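Local coordinates for protein malate dehydrogenase (PDB 4BGV) that probably catalyses the reversible, NAD-dependent oxidation of malate to oxaloacetate in the tricarboxylic acid cycle, as an LDH/MDH-superfamily enzyme, at residues R93-G102 and K310-F319; A257-Y267 and V285-F293. All coordinates share one frame; numbering follows the deposited sequence. Where two conformers were deposited one is given.

The two contacts lie at different levels of the LDH/MDH fold, their centres about 24 Å apart and their nearest atoms about 9 Å apart. Contact 2 is internal to the C-terminal domain: it ties helix 262-267 to the end of strand 284-288 and the chain just after it. That chain runs directly into the long helix 295-321, whose far end packs on the NAD-binding domain in contact 1. Only contact 1 borders the active site. Its helix starts with R93, which probably binds substrate, its side chain about 5 Å from that of N125, probably another substrate-binding residue; contact 2 lies away from these sites.

Contact 1 of 2, residues R93-G102 and K310-F319; sequences RDDLLLKNIG and KNSAIADDYF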
loop_
_atom_site.group_PDB
_atom_site.type_symbol
_atom_site.label_atom_id
_atom_site.label_comp_id
_atom_site.label_asym_id
_atom_site.label_seq_id
_atom_site.Cartn_x
_atom_site.Cartn_y
_atom_site.Cartn_z
ATOM N N ARG A 93 -17.844 -16.517 -33.807
ATOM C CA ARG A 93 -18.001 -16.554 -32.362
ATOM C C ARG A 93 -18.481 -17.938 -31.922
ATOM O O ARG A 93 -18.093 -18.433 -30.865
ATOM C CB ARG A 93 -18.988 -15.476 -31.903
ATOM C CG ARG A 93 -18.945 -15.197 -30.407
ATOM C CD ARG A 93 -20.341 -15.124 -29.796
ATOM N NE ARG A 93 -20.290 -14.926 -28.348
ATOM C CZ ARG A 93 -21.361 -14.769 -27.575
ATOM N NH1 ARG A 93 -22.576 -14.790 -28.107
ATOM N NH2 ARG A 93 -21.218 -14.591 -26.267
ATOM N N ASP A 94 -19.318 -18.560 -32.744
ATOM C CA ASP A 94 -19.865 -19.881 -32.443
ATOM C C ASP A 94 -18.786 -20.967 -32.407
ATOM O O ASP A 94 -18.724 -21.748 -31.455
ATOM C CB ASP A 94 -20.969 -20.245 -33.440
ATOM C CG ASP A 94 -22.230 -19.421 -33.239
ATOM O OD1 ASP A 94 -22.716 -19.338 -32.088
ATOM O OD2 ASP A 94 -22.731 -18.845 -34.227
ATOM N N ASP A 95 -17.947 -21.018 -33.441
ATOM C CA ASP A 95 -16.803 -21.923 -33.450
ATOM C C ASP A 95 -15.914 -21.641 -32.239
ATOM O O ASP A 95 -15.401 -22.561 -31.604
ATOM C CB ASP A 95 -15.983 -21.770 -34.736
ATOM C CG ASP A 95 -16.599 -22.496 -35.921
ATOM O OD1 ASP A 95 -17.813 -22.794 -35.873
ATOM O OD2 ASP A 95 -15.868 -22.768 -36.902
ATOM N N LEU A 96 -15.737 -20.363 -31.921
ATOM C CA LEU A 96 -14.901 -19.984 -30.793
ATOM C C LEU A 96 -15.496 -20.458 -29.469
ATOM O O LEU A 96 -14.773 -20.960 -28.601
ATOM C CB LEU A 96 -14.661 -18.471 -30.758
ATOM C CG LEU A 96 -13.789 -18.005 -29.587
ATOM C CD1 LEU A 96 -12.441 -18.718 -29.606
ATOM C CD2 LEU A 96 -13.597 -16.488 -29.577
ATOM N N LEU A 97 -16.806 -20.281 -29.316
ATOM C CA LEU A 97 -17.502 -20.709 -28.108
ATOM C C LEU A 97 -17.292 -22.205 -27.906
ATOM O O LEU A 97 -16.983 -22.654 -26.810
ATOM C CB LEU A 97 -19.003 -20.416 -28.212
ATOM C CG LEU A 97 -19.809 -20.675 -26.931
ATOM C CD1 LEU A 97 -19.658 -19.524 -25.963
ATOM C CD2 LEU A 97 -21.284 -20.947 -27.218
ATOM N N LEU A 98 -17.456 -22.971 -28.980
ATOM C CA LEU A 98 -17.274 -24.418 -28.921
ATOM C C LEU A 98 -15.848 -24.811 -28.550
ATOM O O LEU A 98 -15.638 -25.684 -27.702
ATOM C CB LEU A 98 -17.685 -25.067 -30.248
ATOM C CG LEU A 98 -19.207 -25.105 -30.381
ATOM C CD1 LEU A 98 -19.635 -25.622 -31.740
ATOM C CD2 LEU A 98 -19.803 -25.956 -29.264
ATOM N N LYS A 99 -14.875 -24.159 -29.180
ATOM C CA LYS A 99 -13.467 -24.390 -28.860
ATOM C C LYS A 99 -13.205 -24.158 -27.379
ATOM O O LYS A 99 -12.542 -24.958 -26.715
ATOM C CB LYS A 99 -12.568 -23.468 -29.682
ATOM C CG LYS A 99 -11.078 -23.639 -29.393
ATOM C CD LYS A 99 -10.590 -25.033 -29.785
ATOM C CE LYS A 99 -9.110 -25.228 -29.473
ATOM N NZ LYS A 99 -8.603 -26.564 -29.922
ATOM N N ASN A 100 -13.720 -23.053 -26.857
ATOM C CA ASN A 100 -13.457 -22.725 -25.464
ATOM C C ASN A 100 -14.201 -23.643 -24.494
ATOM O O ASN A 100 -13.672 -23.973 -23.438
ATOM C CB ASN A 100 -13.740 -21.248 -25.178
ATOM C CG ASN A 100 -12.622 -20.350 -25.656
ATOM O OD1 ASN A 100 -11.452 -20.751 -25.671
ATOM N ND2 ASN A 100 -12.970 -19.143 -26.070
ATOM N N ILE A 101 -15.420 -24.058 -24.850
ATOM C CA ILE A 101 -16.173 -24.977 -23.999
ATOM C C ILE A 101 -15.387 -26.282 -23.813
ATOM O O ILE A 101 -15.325 -26.839 -22.711
ATOM C CB ILE A 101 -17.600 -25.245 -24.561
ATOM C CG1 ILE A 101 -18.498 -24.030 -24.305
ATOM C CG2 ILE A 101 -18.220 -26.459 -23.901
ATOM C CD1 ILE A 101 -19.810 -24.053 -25.074
ATOM N N GLY A 102 -14.765 -26.750 -24.895
ATOM C CA GLY A 102 -13.953 -27.951 -24.841
ATOM C C GLY A 102 -12.756 -27.768 -23.926
ATOM O O GLY A 102 -12.396 -28.678 -23.185
ATOM N N LYS A 310 -29.405 -19.598 -24.748
ATOM C CA LYS A 310 -29.041 -20.149 -26.049
ATOM C C LYS A 310 -27.632 -20.744 -26.016
ATOM O O LYS A 310 -27.401 -21.865 -26.483
ATOM C CB LYS A 310 -29.132 -19.061 -27.117
ATOM C CG LYS A 310 -28.910 -19.547 -28.537
ATOM C CD LYS A 310 -27.540 -19.148 -29.052
ATOM C CE LYS A 310 -27.395 -17.638 -29.121
ATOM N NZ LYS A 310 -26.008 -17.255 -29.503
ATOM N N ASN A 311 -26.687 -19.983 -25.484
ATOM C CA ASN A 311 -25.309 -20.446 -25.405
ATOM C C ASN A 311 -25.113 -21.573 -24.390
ATOM O O ASN A 311 -24.242 -22.432 -24.568
ATOM C CB ASN A 311 -24.365 -19.279 -25.095
ATOM C CG ASN A 311 -24.167 -18.360 -26.285
ATOM O OD1 ASN A 311 -24.305 -18.780 -27.428
ATOM N ND2 ASN A 311 -23.818 -17.103 -26.017
ATOM N N SER A 312 -25.915 -21.565 -23.324
ATOM C CA SER A 312 -25.831 -22.618 -22.319
ATOM C C SER A 312 -26.355 -23.933 -22.896
ATOM O O SER A 312 -25.865 -25.015 -22.556
ATOM C CB SER A 312 -26.601 -22.237 -21.052
ATOM O OG SER A 312 -26.083 -21.047 -20.466
ATOM N N ALA A 313 -27.353 -23.831 -23.768
ATOM C CA ALA A 313 -27.905 -25.001 -24.441
ATOM C C ALA A 313 -26.861 -25.599 -25.388
ATOM O O ALA A 313 -26.779 -26.818 -25.559
ATOM C CB ALA A 313 -29.165 -24.620 -25.205
ATOM N N ILE A 314 -26.072 -24.728 -26.007
ATOM C CA ILE A 314 -24.957 -25.165 -26.844
ATOM C C ILE A 314 -23.929 -25.933 -26.004
ATOM O O ILE A 314 -23.417 -26.972 -26.434
ATOM C CB ILE A 314 -24.306 -23.967 -27.577
ATOM C CG1 ILE A 314 -25.282 -23.406 -28.618
ATOM C CG2 ILE A 314 -22.985 -24.374 -28.237
ATOM C CD1 ILE A 314 -24.821 -22.128 -29.268
ATOM N N ALA A 315 -23.657 -25.437 -24.796
ATOM C CA ALA A 315 -22.755 -26.130 -23.876
ATOM C C ALA A 315 -23.299 -27.504 -23.470
ATOM O O ALA A 315 -22.558 -28.497 -23.473
ATOM C CB ALA A 315 -22.477 -25.277 -22.657
ATOM N N ASP A 316 -24.586 -27.566 -23.135
ATOM C CA ASP A 316 -25.240 -28.853 -22.862
ATOM C C ASP A 316 -25.045 -29.835 -24.021
ATOM O O ASP A 316 -24.652 -30.981 -23.812
ATOM C CB ASP A 316 -26.742 -28.676 -22.620
ATOM C CG ASP A 316 -27.046 -27.928 -21.340
ATOM O OD1 ASP A 316 -26.164 -27.869 -20.455
ATOM O OD2 ASP A 316 -28.176 -27.410 -21.222
ATOM N N ASP A 317 -25.326 -29.372 -25.236
ATOM C CA ASP A 317 -25.200 -30.200 -26.429
ATOM C C ASP A 317 -23.772 -30.705 -26.623
ATOM O O ASP A 317 -23.566 -31.882 -26.925
ATOM C CB ASP A 317 -25.676 -29.430 -27.666
ATOM C CG ASP A 317 -25.467 -30.203 -28.949
ATOM O OD1 ASP A 317 -26.276 -31.112 -29.247
ATOM O OD2 ASP A 317 -24.495 -29.891 -29.671
ATOM N N TYR A 318 -22.791 -29.821 -26.448
ATOM C CA TYR A 318 -21.393 -30.235 -26.524
ATOM C C TYR A 318 -21.091 -31.347 -25.523
ATOM O O TYR A 318 -20.481 -32.353 -25.878
ATOM C CB TYR A 318 -20.439 -29.056 -26.291
ATOM C CG TYR A 318 -18.976 -29.437 -26.405
ATOM C CD1 TYR A 318 -18.333 -29.429 -27.634
ATOM C CD2 TYR A 318 -18.238 -29.801 -25.280
ATOM C CE1 TYR A 318 -16.998 -29.778 -27.745
ATOM C CE2 TYR A 318 -16.903 -30.152 -25.378
ATOM C CZ TYR A 318 -16.287 -30.135 -26.611
ATOM O OH TYR A 318 -14.961 -30.479 -26.723
ATOM N N PHE A 319 -21.505 -31.155 -24.272
ATOM C CA PHE A 319 -21.241 -32.146 -23.229
ATOM C C PHE A 319 -21.948 -33.467 -23.530
ATOM O O PHE A 319 -21.396 -34.546 -23.310
ATOM C CB PHE A 319 -21.643 -31.620 -21.845
ATOM C CG PHE A 319 -20.548 -30.858 -21.138
ATOM C CD1 PHE A 319 -20.278 -29.537 -21.465
ATOM C CD2 PHE A 319 -19.799 -31.464 -20.140
ATOM C CE1 PHE A 319 -19.279 -28.835 -20.818
ATOM C CE2 PHE A 319 -18.793 -30.766 -19.479
ATOM C CZ PHE A 319 -18.532 -29.448 -19.822
HETATM O O HOH W 1 -14.020 -28.446 -28.427
HETATM O O HOH W 2 -13.807 -31.296 -24.634
#
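I101 packs against Y318 where the first turns of helix 93-114, from the Rossmann-type NAD-binding domain, cross the last part of helix 295-321, from the C-terminal domain. The axes of segments 93-102 and 310-319 come within 10.4 Å and cross at -53°. The close-packed part is apolar and centres on I101, whose two branches diverge: CD1 lies on the backbone and methyl of A315, while CG2, anti to the backbone N, meets Y318 CD2 at 3.6 Å and also reaches the F319 ring. Alongside, I314 CG2 rests on L98 CD2 at 3.7 Å and on L97 CD2 slightly farther away.

The R93 end is looser and polar. The guanidinium of R93, poorly ordered in the crystal, stands across the N311 amide with the planes 78° apart; NH1 and ND2 are both donors and form no hydrogen bond. N311 OD1 accepts from K310 NZ at 3.1 Å within its own helix, from above the carbonyl plane. R93 probably binds substrate, as in relatives.

At the other end, Y318 OH is hydrogen-bonded to two waters, one donating to L98 O and the other only weakly to G102 O. A leucine in its place would probably leave I101 CG2 and G102 less covered and both waters without their shared hydroxyl. With chi1 at -178°, the Y318 ring swings over to G102, its OH 3.3 Å from G102 CA.

Contact 2 of 2, residues A257-Y267 and V285-F293; sequences AYITGEHSKTY and VEKIYDLKF
Y267 OH is gripped by two backbone groups: it donates to Y289 O over a very short 2.5 Å and accepts from L291 N at 3.1 Å. It thereby joins helix 262-267 to the chain that leaves strand 284-288, an outer strand of a three-stranded antiparallel sheet in the C-terminal domain. The other outer strand, 251-259, leads into this helix.

One turn earlier, H263 makes a His-carboxylate hydrogen bond. Its ND1 gives a nearly straight bond to D290 OD1 (2.7 Å, 172°), entering on the syn side of the carboxylate and lying almost in the imidazole plane. The nearby carboxylate would probably help H263 hold a positive charge. I288 CB lies over one face of the same ring, toward its rim, in a CH-pi contact 3.8 Å from the centroid, and a water links NE2 to I288 N. With one edge bonded and I288 over one face, the imidazole probably has little freedom to turn.

I288 also reaches toward strand 251-259, its CD1 touching Y258 O and I259 CD1. Beyond the histidine, F293 CZ meets Y267 CE1 at 3.6 Å, the ring planes 83° apart; W301 packs against both rings. T266 CG2 sits over the centre of the Y267 ring and meets L291 O, while a second water donates to L291 O at 2.8 Å and also hydrogen-bonds T266 OG1.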
loop_
_atom_site.group_PDB
_atom_site.type_symbol
_atom_site.label_atom_id
_atom_site.label_comp_id
_atom_site.label_asym_id
_atom_site.label_seq_id
_atom_site.Cartn_x
_atom_site.Cartn_y
_atom_site.Cartn_z
ATOM N N ALA A 257 -22.918 -15.894 -11.798
ATOM C CA ALA A 257 -23.164 -16.813 -10.694
ATOM C C ALA A 257 -24.331 -17.726 -11.011
ATOM O O ALA A 257 -25.196 -17.382 -11.815
ATOM C CB ALA A 257 -23.423 -16.046 -9.395
ATOM N N TYR A 258 -24.358 -18.880 -10.348
ATOM C CA TYR A 258 -25.370 -19.893 -10.589
ATOM C C TYR A 258 -26.697 -19.499 -9.950
ATOM O O TYR A 258 -26.755 -19.262 -8.747
ATOM C CB TYR A 258 -24.887 -21.208 -9.989
ATOM C CG TYR A 258 -25.656 -22.429 -10.415
ATOM C CD1 TYR A 258 -25.637 -22.858 -11.738
ATOM C CD2 TYR A 258 -26.372 -23.179 -9.492
ATOM C CE1 TYR A 258 -26.319 -23.998 -12.130
ATOM C CE2 TYR A 258 -27.040 -24.329 -9.877
ATOM C CZ TYR A 258 -27.023 -24.721 -11.195
ATOM O OH TYR A 258 -27.703 -25.849 -11.580
ATOM N N ILE A 259 -27.752 -19.442 -10.759
ATOM C CA ILE A 259 -29.076 -18.995 -10.314
ATOM C C ILE A 259 -30.008 -20.190 -10.104
ATOM O O ILE A 259 -30.223 -20.979 -11.032
ATOM C CB ILE A 259 -29.719 -18.060 -11.375
ATOM C CG1 ILE A 259 -28.716 -16.992 -11.820
ATOM C CG2 ILE A 259 -31.030 -17.439 -10.845
ATOM C CD1 ILE A 259 -28.310 -15.994 -10.707
ATOM N N THR A 260 -30.532 -20.340 -8.886
ATOM C CA THR A 260 -31.471 -21.416 -8.563
ATOM C C THR A 260 -32.471 -20.980 -7.520
ATOM O O THR A 260 -32.357 -19.901 -6.954
ATOM C CB THR A 260 -30.791 -22.645 -7.945
ATOM O OG1 THR A 260 -30.023 -22.252 -6.800
ATOM C CG2 THR A 260 -29.923 -23.326 -8.935
ATOM N N GLY A 261 -33.452 -21.843 -7.262
ATOM C CA GLY A 261 -34.393 -21.638 -6.174
ATOM C C GLY A 261 -35.130 -20.327 -6.304
ATOM O O GLY A 261 -35.602 -19.982 -7.386
ATOM N N GLU A 262 -35.205 -19.576 -5.212
ATOM C CA GLU A 262 -36.012 -18.364 -5.212
ATOM C C GLU A 262 -35.434 -17.297 -6.133
ATOM O O GLU A 262 -36.170 -16.464 -6.647
ATOM C CB GLU A 262 -36.212 -17.829 -3.793
ATOM C CG GLU A 262 -37.581 -17.198 -3.565
ATOM C CD GLU A 262 -38.724 -18.216 -3.510
ATOM O OE1 GLU A 262 -38.515 -19.408 -3.834
ATOM O OE2 GLU A 262 -39.846 -17.816 -3.133
ATOM N N HIS A 263 -34.121 -17.342 -6.358
ATOM C CA HIS A 263 -33.472 -16.382 -7.247
ATOM C C HIS A 263 -33.941 -16.491 -8.702
ATOM O O HIS A 263 -33.878 -15.518 -9.449
ATOM C CB HIS A 263 -31.948 -16.523 -7.166
ATOM C CG HIS A 263 -31.406 -16.328 -5.787
ATOM N ND1 HIS A 263 -31.527 -15.133 -5.106
ATOM C CD2 HIS A 263 -30.747 -17.171 -4.958
ATOM C CE1 HIS A 263 -30.964 -15.249 -3.916
ATOM N NE2 HIS A 263 -30.489 -16.478 -3.799
ATOM N N SER A 264 -34.415 -17.671 -9.097
ATOM C CA SER A 264 -34.896 -17.866 -10.463
ATOM C C SER A 264 -36.159 -17.063 -10.718
ATOM O O SER A 264 -36.412 -16.628 -11.846
ATOM C CB SER A 264 -35.150 -19.350 -10.750
ATOM O OG SER A 264 -33.920 -20.067 -10.738
ATOM N N LYS A 265 -36.955 -16.863 -9.672
ATOM C CA LYS A 265 -38.165 -16.062 -9.806
ATOM C C LYS A 265 -37.833 -14.607 -10.147
ATOM O O LYS A 265 -38.589 -13.940 -10.848
ATOM C CB LYS A 265 -39.016 -16.157 -8.534
ATOM C CG LYS A 265 -39.380 -17.597 -8.184
ATOM C CD LYS A 265 -40.019 -17.724 -6.807
ATOM C CE LYS A 265 -41.502 -17.397 -6.836
ATOM N NZ LYS A 265 -42.164 -17.687 -5.527
ATOM N N THR A 266 -36.697 -14.123 -9.649
ATOM C CA THR A 266 -36.233 -12.765 -9.934
ATOM C C THR A 266 -35.489 -12.635 -11.266
ATOM O O THR A 266 -35.715 -11.689 -12.036
ATOM C CB THR A 266 -35.295 -12.263 -8.801
ATOM O OG1 THR A 266 -36.066 -12.036 -7.611
ATOM C CG2 THR A 266 -34.587 -10.968 -9.208
ATOM N N TYR A 267 -34.585 -13.571 -11.539
ATOM C CA TYR A 267 -33.716 -13.442 -12.709
ATOM C C TYR A 267 -34.151 -14.248 -13.931
ATOM O O TYR A 267 -33.495 -14.200 -14.965
ATOM C CB TYR A 267 -32.257 -13.714 -12.331
ATOM C CG TYR A 267 -31.726 -12.652 -11.400
ATOM C CD1 TYR A 267 -31.509 -11.365 -11.862
ATOM C CD2 TYR A 267 -31.481 -12.925 -10.050
ATOM C CE1 TYR A 267 -31.043 -10.365 -11.015
ATOM C CE2 TYR A 267 -31.003 -11.929 -9.186
ATOM C CZ TYR A 267 -30.789 -10.655 -9.676
ATOM O OH TYR A 267 -30.335 -9.648 -8.841
ATOM N N VAL A 285 -19.857 -17.778 -3.554
ATOM C CA VAL A 285 -21.057 -16.928 -3.534
ATOM C C VAL A 285 -21.739 -17.056 -2.181
ATOM O O VAL A 285 -22.242 -18.129 -1.845
ATOM C CB VAL A 285 -22.056 -17.330 -4.639
ATOM C CG1 VAL A 285 -23.343 -16.501 -4.523
ATOM C CG2 VAL A 285 -21.421 -17.125 -5.997
ATOM N N GLU A 286 -21.718 -15.990 -1.379
ATOM C CA GLU A 286 -22.346 -16.079 -0.058
ATOM C C GLU A 286 -23.752 -15.516 -0.017
ATOM O O GLU A 286 -24.520 -15.791 0.909
ATOM C CB GLU A 286 -21.452 -15.439 0.993
ATOM C CG GLU A 286 -20.064 -16.033 0.887
ATOM C CD GLU A 286 -19.297 -16.014 2.171
ATOM O OE1 GLU A 286 -19.637 -15.202 3.063
ATOM O OE2 GLU A 286 -18.342 -16.814 2.275
ATOM N N LYS A 287 -24.086 -14.732 -1.034
ATOM C CA LYS A 287 -25.429 -14.178 -1.166
ATOM C C LYS A 287 -25.595 -13.694 -2.589
ATOM O O LYS A 287 -24.669 -13.146 -3.173
ATOM C CB LYS A 287 -25.640 -13.000 -0.209
ATOM C CG LYS A 287 -27.080 -12.429 -0.238
ATOM C CD LYS A 287 -27.269 -11.331 0.794
ATOM C CE LYS A 287 -28.674 -10.728 0.720
ATOM N NZ LYS A 287 -29.711 -11.580 1.362
ATOM N N ILE A 288 -26.776 -13.919 -3.145
ATOM C CA ILE A 288 -27.161 -13.277 -4.388
ATOM C C ILE A 288 -28.206 -12.231 -4.046
ATOM O O ILE A 288 -29.218 -12.537 -3.421
ATOM C CB ILE A 288 -27.752 -14.283 -5.373
ATOM C CG1 ILE A 288 -26.644 -15.201 -5.919
ATOM C CG2 ILE A 288 -28.423 -13.554 -6.528
ATOM C CD1 ILE A 288 -27.157 -16.386 -6.710
ATOM N N TYR A 289 -27.969 -10.988 -4.434
ATOM C CA TYR A 289 -28.971 -9.958 -4.182
ATOM C C TYR A 289 -30.032 -9.982 -5.281
ATOM O O TYR A 289 -29.709 -10.050 -6.465
ATOM C CB TYR A 289 -28.307 -8.594 -4.080
ATOM C CG TYR A 289 -27.355 -8.523 -2.897
ATOM C CD1 TYR A 289 -26.032 -8.932 -3.017
ATOM C CD2 TYR A 289 -27.808 -8.108 -1.654
ATOM C CE1 TYR A 289 -25.155 -8.886 -1.919
ATOM C CE2 TYR A 289 -26.953 -8.057 -0.559
ATOM C CZ TYR A 289 -25.628 -8.445 -0.704
ATOM O OH TYR A 289 -24.790 -8.395 0.384
ATOM N N ASP A 290 -31.297 -9.968 -4.883
ATOM C CA ASP A 290 -32.388 -9.959 -5.853
ATOM C C ASP A 290 -32.812 -8.525 -6.136
ATOM O O ASP A 290 -33.335 -7.849 -5.262
ATOM C CB ASP A 290 -33.579 -10.770 -5.339
ATOM C CG ASP A 290 -33.256 -12.239 -5.197
ATOM O OD1 ASP A 290 -32.511 -12.778 -6.056
ATOM O OD2 ASP A 290 -33.728 -12.847 -4.222
ATOM N N LEU A 291 -32.592 -8.072 -7.360
ATOM C CA LEU A 291 -32.932 -6.706 -7.743
ATOM C C LEU A 291 -34.386 -6.554 -8.165
ATOM O O LEU A 291 -35.005 -7.503 -8.632
ATOM C CB LEU A 291 -32.040 -6.250 -8.904
ATOM C CG LEU A 291 -30.537 -6.272 -8.651
ATOM C CD1 LEU A 291 -29.799 -5.945 -9.943
ATOM C CD2 LEU A 291 -30.170 -5.289 -7.552
ATOM N N LYS A 292 -34.908 -5.344 -7.997
ATOM C CA LYS A 292 -36.168 -4.946 -8.599
ATOM C C LYS A 292 -35.844 -4.244 -9.913
ATOM O O LYS A 292 -35.095 -3.276 -9.925
ATOM C CB LYS A 292 -36.904 -3.968 -7.688
ATOM C CG LYS A 292 -37.004 -4.389 -6.232
ATOM C CD LYS A 292 -38.013 -3.501 -5.506
ATOM C CE LYS A 292 -37.611 -3.226 -4.071
ATOM N NZ LYS A 292 -37.229 -1.794 -3.900
ATOM N N PHE A 293 -36.401 -4.728 -11.015
ATOM C CA PHE A 293 -36.143 -4.130 -12.323
ATOM C C PHE A 293 -37.228 -3.115 -12.671
ATOM O O PHE A 293 -38.414 -3.377 -12.464
ATOM C CB PHE A 293 -36.150 -5.204 -13.432
ATOM C CG PHE A 293 -35.057 -6.243 -13.314
ATOM C CD1 PHE A 293 -35.188 -7.322 -12.450
ATOM C CD2 PHE A 293 -33.912 -6.157 -14.090
ATOM C CE1 PHE A 293 -34.182 -8.285 -12.360
ATOM C CE2 PHE A 293 -32.909 -7.120 -14.008
ATOM C CZ PHE A 293 -33.045 -8.180 -13.144
HETATM O O HOH W 3 -28.550 -15.612 -1.570
HETATM O O HOH W 4 -36.889 -9.085 -7.216
#